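Local coordinates for protein glycoside Hydrolase Family 43_12 (PDB 7JVH) that probably hydrolyses glycosidic bonds in arabinose- or xylose-containing plant polysaccharides, at residues A[63-68]-A[304-309]; A[92-96]-A[367-371]; A[277-281]-A[346-350]. All blocks are in the same frame, centred on the assembly; numbering follows the deposited sequence.

Contact 1: A[63-68]-A[304-309]; sequences DPSICR and HADLVE
Asp306 reaches across to segment 63-68 with one carboxylate oxygen, OD2, which takes a nearly straight bond (173°) from Ile66 N at 2.9 Å and a longer one from Ser65 OG at 3.3 Å. The two donors arrive from opposite faces of the carboxylate plane, both on its anti side. What sends the group over is a first torsion of -171°, with CG anti to the backbone N. Tyr244 OH holds the other oxygen, OD1, while Ser65 OG also accepts from Ile126 N. Strands 65-68 and 304-308 run nearly parallel, 8° apart with axes 6.3 Å from each other; they are the inner strands of the first and last blades of the five-bladed beta-propeller. Further along, Ile66 and Val308 meet at about a right angle, CD1 lying 3.8 Å from Val308 CG1. Val308 CG2 rests on Arg68 CB, and the extended Arg68 offers NH1 weakly to Glu309 O at the guanidinium edge, its NE being bonded to Gly70 O. Just ahead of strand 65-68, Asp63 covers one face of the His304 ring: CB stands 4.2 Å from the ring centroid in a CH-pi contact, and OD1 leans over the rim near ND1. Asp63 OD2 bonds Ser78 OG and a bound glycerol.

Contact 2: A[92-96]-A[367-371]; sequences TDLIN and VENKT
The side-chain amide of Asn96 lies alongside the backbone of segment 367-371 and uses both of its ends there. Its OD1 accepts from Lys370 N at 2.7 Å, and its ND2 donates a hydrogen bond to Glu368 O at 3.1 Å, so the amide bridges two backbone groups on either side of Asn369. Both bonds are bent to 148°, and each donor stands out of the plane of the carbonyl it meets. The second hydrogen of Asn96 ND2 turns back to Asp93 OD2, 2.8 Å from ND2; the oxygen lies almost in the amide plane, while ND2 stands above the plane of the carboxylate. This fixes the rotation of the amide and leaves little doubt which end is oxygen. Asp93 is itself locked in an Asx turn: CG sits between the backbone N and the carbonyl carbon (chi1 62°), which brings OD1 under the N-H groups of both Ile95 and Asn96. The turn joins the third and fourth strands of the first propeller blade, and segment 367-371 belongs to the linker that runs from the propeller toward the beta-sandwich. Val367 presses CG1 against the Asp93 carboxylate, 3.4 Å from OD2, and runs antiparallel to the Asn96 side chain beside it. Lys370, bent at its third torsion, meets the same carboxylate through a water that NZ holds at 2.9 Å and that donates weakly to OD2. At the far end Thr371 CG2 approaches Ile95 O, and a second Asx turn, at Asn369, has OD1 accepting from both N and OG1 of Thr371.

Contact 3: A[277-281]-A[346-350]; sequences YEPWN and TWPVF
Just before the Trp347 indole that stacks on Trp280, the carbonyl O of Thr346 is gripped by Trp343 NE1 and, weakly, by Tyr251 OH, which anchors the backbone at the root of the stack. Between the two segments themselves the contact is aromatic. The indoles of Trp280 and Trp347 lie face to face with their planes 6° apart, and the centroids of their five-membered rings are 3.3 Å from each other. They point in opposite directions, so the six-membered ring of each falls beneath the CB of the other: Trp280 CB stands 3.3 Å from the centroid of the Trp347 benzene ring, and Trp347 CB 3.5 Å from that of Trp280. Both CB atoms lie over the face, close to the ring normal, in a reciprocal pair of CH-pi contacts. Trp280 achieves this with CG anti to the backbone N (chi1 -171°), whereas Trp347 has CG anti to its carbonyl carbon (chi1 -53°). The two NE1 atoms, both donors, come near each other without bonding. Glu278 O lies at the edge of the Trp347 ring, 3.8 Å from CH2 of Trp347, and the face of that ring turned from Trp280 carries Thr346 CG2. Val349 CG2 meets the edge of Trp280 at CH2, 4.1 Å off. A serine in place of Trp280 would probably leave one whole face of Trp347 without its stacking partner, and Val349 CG2 without the ring edge it leans on. Trp347 also rests on Ile267 and Lys269 of strand 265-270, so the stacked indoles join the outer edges of two adjacent blades, the fourth and fifth, at the rim of the beta-propeller.

Overall arrangement
Contact 1 is buried, contact 2 partly so, and contact 3 lies at the surface. Contacts 1 and 3 sit at the inner and outer edges of the last propeller blade, on its inner strand 300-308 and outer strand 349-350, and they touch: Phe350 packs on Ala305 and Leu307, and Pro348 on Leu307. Contacts 1 and 2 share the first blade, where Ile66 meets Leu94; the centres of contacts 2 and 3 each lie about 17 Å from that of contact 1, while contacts 2 and 3 do not touch. The chemistry follows position: a buried carboxylate beside aliphatic packing near the propeller axis, an amide and Asx turns joining blade to linker, and stacked indoles at the rim.

Contact 1: A[63-68]-A[304-309]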
loop_
_atom_site.group_PDB
_atom_site.type_symbol
_atom_site.label_atom_id
_atom_site.label_comp_id
_atom_site.label_asym_id
_atom_site.label_seq_id
_atom_site.Cartn_x
_atom_site.Cartn_y
_atom_site.Cartn_z
ATOM N N ASP A 63 -0.716 -1.072 6.668
ATOM C CA ASP A 63 0.152 -1.689 7.664
ATOM C C ASP A 63 1.445 -0.894 7.832
ATOM O O ASP A 63 2.532 -1.387 7.552
ATOM C CB ASP A 63 0.458 -3.139 7.248
ATOM C CG ASP A 63 -0.791 -3.944 6.965
ATOM O OD1 ASP A 63 -1.705 -3.983 7.829
ATOM O OD2 ASP A 63 -0.856 -4.545 5.867
ATOM N N PRO A 64 1.375 0.378 8.275
ATOM C CA PRO A 64 2.565 1.225 8.336
ATOM C C PRO A 64 3.443 0.841 9.512
ATOM O O PRO A 64 2.938 0.612 10.618
ATOM C CB PRO A 64 1.981 2.624 8.531
ATOM C CG PRO A 64 0.679 2.395 9.227
ATOM C CD PRO A 64 0.155 1.078 8.717
ATOM N N SER A 65 4.753 0.772 9.256
ATOM C CA SER A 65 5.752 0.509 10.267
ATOM C C SER A 65 6.821 1.588 10.167
ATOM O O SER A 65 7.161 2.041 9.076
ATOM C CB SER A 65 6.364 -0.869 10.037
ATOM O OG SER A 65 7.459 -1.098 10.903
ATOM N N ILE A 66 7.361 1.979 11.321
ATOM C CA ILE A 66 8.269 3.107 11.424
ATOM C C ILE A 66 9.362 2.858 12.462
ATOM O O ILE A 66 9.116 2.280 13.517
ATOM C CB ILE A 66 7.483 4.414 11.731
ATOM C CG1 ILE A 66 8.409 5.620 11.742
ATOM C CG2 ILE A 66 6.713 4.302 13.038
ATOM C CD1 ILE A 66 7.665 6.939 11.543
ATOM N N CYS A 67 10.577 3.295 12.133
ATOM C CA CYS A 67 11.713 3.226 13.018
ATOM C C CYS A 67 12.530 4.523 12.926
ATOM O O CYS A 67 12.354 5.314 11.998
ATOM C CB CYS A 67 12.568 2.028 12.661
ATOM S SG CYS A 67 13.585 2.256 11.202
ATOM N N ARG A 68 13.434 4.713 13.897
ATOM C CA ARG A 68 14.306 5.872 13.949
ATOM C C ARG A 68 15.758 5.485 14.191
ATOM O O ARG A 68 16.048 4.627 15.021
ATOM C CB ARG A 68 13.844 6.828 15.053
ATOM C CG ARG A 68 14.684 8.091 15.184
ATOM C CD ARG A 68 14.091 9.050 16.204
ATOM N NE ARG A 68 15.122 9.920 16.761
ATOM C CZ ARG A 68 14.898 10.964 17.549
ATOM N NH1 ARG A 68 13.660 11.285 17.934
ATOM N NH2 ARG A 68 15.919 11.697 17.973
ATOM N N HIS A 304 -3.710 -1.195 13.396
ATOM C CA HIS A 304 -2.400 -1.637 12.921
ATOM C C HIS A 304 -1.373 -0.514 12.998
ATOM O O HIS A 304 -0.820 -0.062 11.985
ATOM C CB HIS A 304 -2.442 -2.221 11.501
ATOM C CG HIS A 304 -1.399 -3.259 11.272
ATOM N ND1 HIS A 304 -1.719 -4.589 11.094
ATOM C CD2 HIS A 304 -0.047 -3.192 11.251
ATOM C CE1 HIS A 304 -0.610 -5.295 10.947
ATOM N NE2 HIS A 304 0.420 -4.473 11.042
ATOM N N ALA A 305 -1.114 -0.073 14.233
ATOM C CA ALA A 305 -0.266 1.073 14.495
ATOM C C ALA A 305 1.149 0.654 14.812
ATOM O O ALA A 305 1.432 -0.521 15.064
ATOM C CB ALA A 305 -0.836 1.877 15.642
ATOM N N ASP A 306 2.049 1.634 14.797
ATOM C CA ASP A 306 3.412 1.470 15.265
ATOM C C ASP A 306 3.886 2.823 15.802
ATOM O O ASP A 306 3.587 3.866 15.192
ATOM C CB ASP A 306 4.272 0.992 14.106
ATOM C CG ASP A 306 5.671 0.572 14.516
ATOM O OD1 ASP A 306 5.969 0.373 15.719
ATOM O OD2 ASP A 306 6.508 0.434 13.607
ATOM N N LEU A 307 4.594 2.804 16.939
ATOM C CA LEU A 307 5.049 4.017 17.618
ATOM C C LEU A 307 6.515 4.336 17.338
ATOM O O LEU A 307 7.325 3.437 17.122
ATOM C CB LEU A 307 4.872 3.878 19.131
ATOM C CG LEU A 307 3.504 3.467 19.661
ATOM C CD1 LEU A 307 3.540 3.538 21.179
ATOM C CD2 LEU A 307 2.381 4.328 19.089
ATOM N N VAL A 308 6.845 5.629 17.374
ATOM C CA VAL A 308 8.221 6.098 17.310
ATOM C C VAL A 308 8.398 7.346 18.184
ATOM O O VAL A 308 7.520 8.199 18.239
ATOM C CB VAL A 308 8.648 6.375 15.855
ATOM C CG1 VAL A 308 7.944 7.614 15.305
ATOM C CG2 VAL A 308 10.155 6.506 15.764
ATOM N N GLU A 309 9.530 7.409 18.891
ATOM C CA GLU A 309 9.977 8.611 19.598
ATOM C C GLU A 309 11.031 9.285 18.767
ATOM O O GLU A 309 10.714 9.973 17.812
ATOM C CB GLU A 309 10.533 8.280 20.985
ATOM C CG GLU A 309 12.021 8.548 21.249
ATOM C CD GLU A 309 12.473 7.898 22.537
ATOM O OE1 GLU A 309 11.745 7.986 23.560
ATOM O OE2 GLU A 309 13.567 7.289 22.551
#

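Contact 2: A[92-96]-A[367-371]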
loop_
_atom_site.group_PDB
_atom_site.type_symbol
_atom_site.label_atom_id
_atom_site.label_comp_id
_atom_site.label_asym_id
_atom_site.label_seq_id
_atom_site.Cartn_x
_atom_site.Cartn_y
_atom_site.Cartn_z
ATOM N N THR A 92 13.018 13.712 8.381
ATOM C CA THR A 92 13.660 14.196 9.598
ATOM C C THR A 92 12.684 14.873 10.558
ATOM O O THR A 92 13.067 15.204 11.671
ATOM C CB THR A 92 14.796 15.177 9.283
ATOM O OG1 THR A 92 14.289 16.246 8.483
ATOM C CG2 THR A 92 15.912 14.480 8.539
ATOM N N ASP A 93 11.430 15.044 10.125
ATOM C CA ASP A 93 10.419 15.796 10.872
ATOM C C ASP A 93 9.027 15.153 10.990
ATOM O O ASP A 93 8.144 15.727 11.612
ATOM C CB ASP A 93 10.274 17.198 10.268
ATOM C CG ASP A 93 9.792 17.180 8.816
ATOM O OD1 ASP A 93 8.990 16.300 8.433
ATOM O OD2 ASP A 93 10.210 18.069 8.052
ATOM N N LEU A 94 8.842 13.977 10.371
ATOM C CA LEU A 94 7.609 13.121 10.341
ATOM C C LEU A 94 6.457 13.725 9.535
ATOM O O LEU A 94 5.384 13.154 9.587
ATOM C CB LEU A 94 7.102 12.723 11.729
ATOM C CG LEU A 94 8.081 12.035 12.665
ATOM C CD1 LEU A 94 7.478 11.966 14.044
ATOM C CD2 LEU A 94 8.405 10.645 12.174
ATOM N N ILE A 95 6.662 14.855 8.871
ATOM C CA ILE A 95 5.608 15.482 8.025
ATOM C C ILE A 95 6.060 15.500 6.569
ATOM O O ILE A 95 5.260 15.220 5.704
ATOM C CB ILE A 95 5.313 16.908 8.506
ATOM C CG1 ILE A 95 5.038 16.942 10.005
ATOM C CG2 ILE A 95 4.168 17.506 7.717
ATOM C CD1 ILE A 95 3.594 16.974 10.344
ATOM N N ASN A 96 7.313 15.844 6.338
ATOM C CA ASN A 96 7.835 15.924 4.960
ATOM C C ASN A 96 8.601 14.646 4.656
ATOM O O ASN A 96 9.671 14.444 5.208
ATOM C CB ASN A 96 8.631 17.207 4.754
ATOM C CG ASN A 96 7.849 18.411 5.221
ATOM O OD1 ASN A 96 6.965 18.885 4.530
ATOM N ND2 ASN A 96 8.139 18.881 6.417
ATOM N N VAL A 367 8.205 22.964 12.546
ATOM C CA VAL A 367 8.182 22.312 11.202
ATOM C C VAL A 367 7.205 22.992 10.248
ATOM O O VAL A 367 6.087 23.261 10.652
ATOM C CB VAL A 367 7.895 20.805 11.292
ATOM C CG1 VAL A 367 8.470 20.074 10.098
ATOM C CG2 VAL A 367 8.450 20.218 12.569
ATOM N N GLU A 368 7.643 23.217 9.011
ATOM C CA GLU A 368 6.776 23.836 7.979
ATOM C C GLU A 368 6.380 22.768 6.955
ATOM O O GLU A 368 7.170 21.863 6.702
ATOM C CB GLU A 368 7.436 25.051 7.327
ATOM C CG GLU A 368 8.942 24.960 7.250
ATOM C CD GLU A 368 9.652 26.245 6.860
ATOM O OE1 GLU A 368 10.046 26.359 5.695
ATOM O OE2 GLU A 368 9.809 27.118 7.725
ATOM N N ASN A 369 5.185 22.918 6.398
ATOM C CA ASN A 369 4.592 21.973 5.429
ATOM C C ASN A 369 5.200 22.144 4.038
ATOM O O ASN A 369 4.855 23.100 3.364
ATOM C CB ASN A 369 3.085 22.177 5.411
ATOM C CG ASN A 369 2.338 20.983 4.889
ATOM O OD1 ASN A 369 2.708 20.431 3.871
ATOM N ND2 ASN A 369 1.285 20.596 5.573
ATOM N N LYS A 370 6.064 21.217 3.636
ATOM C CA LYS A 370 6.681 21.209 2.320
ATOM C C LYS A 370 6.165 20.046 1.459
ATOM O O LYS A 370 6.775 19.700 0.456
ATOM C CB LYS A 370 8.206 21.166 2.467
ATOM C CG LYS A 370 8.755 22.357 3.222
ATOM C CD LYS A 370 10.275 22.351 3.348
ATOM C CE LYS A 370 10.774 21.327 4.369
ATOM N NZ LYS A 370 12.189 21.592 4.751
ATOM N N THR A 371 5.025 19.466 1.843
ATOM C CA THR A 371 4.441 18.349 1.108
ATOM C C THR A 371 4.184 18.787 -0.335
ATOM O O THR A 371 3.719 19.895 -0.579
ATOM C CB THR A 371 3.139 17.834 1.746
ATOM O OG1 THR A 371 2.177 18.898 1.805
ATOM C CG2 THR A 371 3.400 17.298 3.158
HETATM O O HOH W 1 12.757 19.108 6.203
#

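Contact 3: A[277-281]-A[346-350]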
loop_
_atom_site.group_PDB
_atom_site.type_symbol
_atom_site.label_atom_id
_atom_site.label_comp_id
_atom_site.label_asym_id
_atom_site.label_seq_id
_atom_site.Cartn_x
_atom_site.Cartn_y
_atom_site.Cartn_z
ATOM N N TYR A 277 1.592 -10.668 30.111
ATOM C CA TYR A 277 1.214 -9.387 29.533
ATOM C C TYR A 277 -0.235 -9.139 29.889
ATOM O O TYR A 277 -1.095 -9.926 29.516
ATOM C CB TYR A 277 1.393 -9.406 28.013
ATOM C CG TYR A 277 2.830 -9.258 27.581
ATOM C CD1 TYR A 277 3.391 -7.996 27.359
ATOM C CD2 TYR A 277 3.628 -10.365 27.399
ATOM C CE1 TYR A 277 4.712 -7.861 26.965
ATOM C CE2 TYR A 277 4.945 -10.241 27.005
ATOM C CZ TYR A 277 5.488 -8.996 26.792
ATOM O OH TYR A 277 6.807 -8.877 26.407
ATOM N N GLU A 278 -0.494 -8.061 30.640
ATOM C CA GLU A 278 -1.843 -7.670 31.047
ATOM C C GLU A 278 -2.316 -6.468 30.240
ATOM O O GLU A 278 -1.549 -5.533 30.013
ATOM C CB GLU A 278 -1.890 -7.309 32.538
ATOM C CG GLU A 278 -1.384 -8.398 33.477
ATOM C CD GLU A 278 -2.230 -9.664 33.467
ATOM O OE1 GLU A 278 -3.267 -9.712 32.776
ATOM O OE2 GLU A 278 -1.852 -10.640 34.144
ATOM N N PRO A 279 -3.596 -6.455 29.797
ATOM C CA PRO A 279 -4.142 -5.301 29.075
ATOM C C PRO A 279 -4.454 -4.128 30.014
ATOM O O PRO A 279 -4.976 -4.329 31.114
ATOM C CB PRO A 279 -5.444 -5.844 28.487
ATOM C CG PRO A 279 -5.838 -6.980 29.397
ATOM C CD PRO A 279 -4.577 -7.534 30.000
ATOM N N TRP A 280 -4.130 -2.909 29.574
ATOM C CA TRP A 280 -4.612 -1.702 30.232
ATOM C C TRP A 280 -6.129 -1.806 30.298
ATOM O O TRP A 280 -6.775 -2.094 29.288
ATOM C CB TRP A 280 -4.212 -0.460 29.438
ATOM C CG TRP A 280 -4.464 0.859 30.137
ATOM C CD1 TRP A 280 -4.734 1.063 31.466
ATOM C CD2 TRP A 280 -4.412 2.158 29.541
ATOM N NE1 TRP A 280 -4.877 2.405 31.726
ATOM C CE2 TRP A 280 -4.675 3.099 30.561
ATOM C CE3 TRP A 280 -4.164 2.619 28.246
ATOM C CZ2 TRP A 280 -4.702 4.472 30.316
ATOM C CZ3 TRP A 280 -4.187 3.969 28.014
ATOM C CH2 TRP A 280 -4.457 4.884 29.041
ATOM N N ASN A 281 -6.699 -1.591 31.488
ATOM C CA ASN A 281 -8.140 -1.533 31.631
ATOM C C ASN A 281 -8.757 -0.648 30.542
ATOM O O ASN A 281 -9.836 -0.949 30.030
ATOM C CB ASN A 281 -8.532 -1.027 32.993
ATOM C CG ASN A 281 -10.031 -0.838 33.126
ATOM O OD1 ASN A 281 -10.797 -1.754 32.837
ATOM N ND2 ASN A 281 -10.466 0.366 33.545
ATOM N N THR A 346 2.299 5.740 32.426
ATOM C CA THR A 346 2.447 4.289 32.241
ATOM C C THR A 346 2.128 3.833 30.807
ATOM O O THR A 346 2.885 3.062 30.231
ATOM C CB THR A 346 1.533 3.523 33.223
ATOM O OG1 THR A 346 1.823 3.937 34.568
ATOM C CG2 THR A 346 1.725 2.019 33.096
ATOM N N TRP A 347 1.017 4.329 30.246
ATOM C CA TRP A 347 0.484 3.864 28.964
ATOM C C TRP A 347 0.436 4.905 27.849
ATOM O O TRP A 347 0.195 6.084 28.098
ATOM C CB TRP A 347 -0.945 3.376 29.146
ATOM C CG TRP A 347 -1.159 2.353 30.216
ATOM C CD1 TRP A 347 -1.580 2.577 31.478
ATOM C CD2 TRP A 347 -1.023 0.933 30.072
ATOM N NE1 TRP A 347 -1.701 1.382 32.150
ATOM C CE2 TRP A 347 -1.364 0.358 31.307
ATOM C CE3 TRP A 347 -0.641 0.094 29.015
ATOM C CZ2 TRP A 347 -1.328 -1.016 31.529
ATOM C CZ3 TRP A 347 -0.608 -1.280 29.235
ATOM C CH2 TRP A 347 -0.947 -1.817 30.482
ATOM N N PRO A 348 0.601 4.485 26.574
ATOM C CA PRO A 348 0.489 5.398 25.434
ATOM C C PRO A 348 -0.953 5.751 25.108
ATOM O O PRO A 348 -1.801 4.862 25.035
ATOM C CB PRO A 348 1.083 4.575 24.288
ATOM C CG PRO A 348 0.795 3.166 24.656
ATOM C CD PRO A 348 0.903 3.101 26.164
ATOM N N VAL A 349 -1.212 7.048 24.908
ATOM C CA VAL A 349 -2.505 7.578 24.514
ATOM C C VAL A 349 -2.316 8.169 23.127
ATOM O O VAL A 349 -1.442 9.005 22.927
ATOM C CB VAL A 349 -2.947 8.718 25.451
ATOM C CG1 VAL A 349 -4.147 9.476 24.887
ATOM C CG2 VAL A 349 -3.234 8.187 26.850
ATOM N N PHE A 350 -3.203 7.773 22.212
ATOM C CA PHE A 350 -3.255 8.334 20.839
ATOM C C PHE A 350 -4.089 9.602 20.959
ATOM O O PHE A 350 -5.262 9.469 21.256
ATOM C CB PHE A 350 -3.937 7.347 19.889
ATOM C CG PHE A 350 -3.009 6.360 19.235
ATOM C CD1 PHE A 350 -2.597 5.226 19.902
ATOM C CD2 PHE A 350 -2.529 6.572 17.960
ATOM C CE1 PHE A 350 -1.726 4.333 19.311
ATOM C CE2 PHE A 350 -1.655 5.680 17.371
ATOM C CZ PHE A 350 -1.258 4.560 18.048
#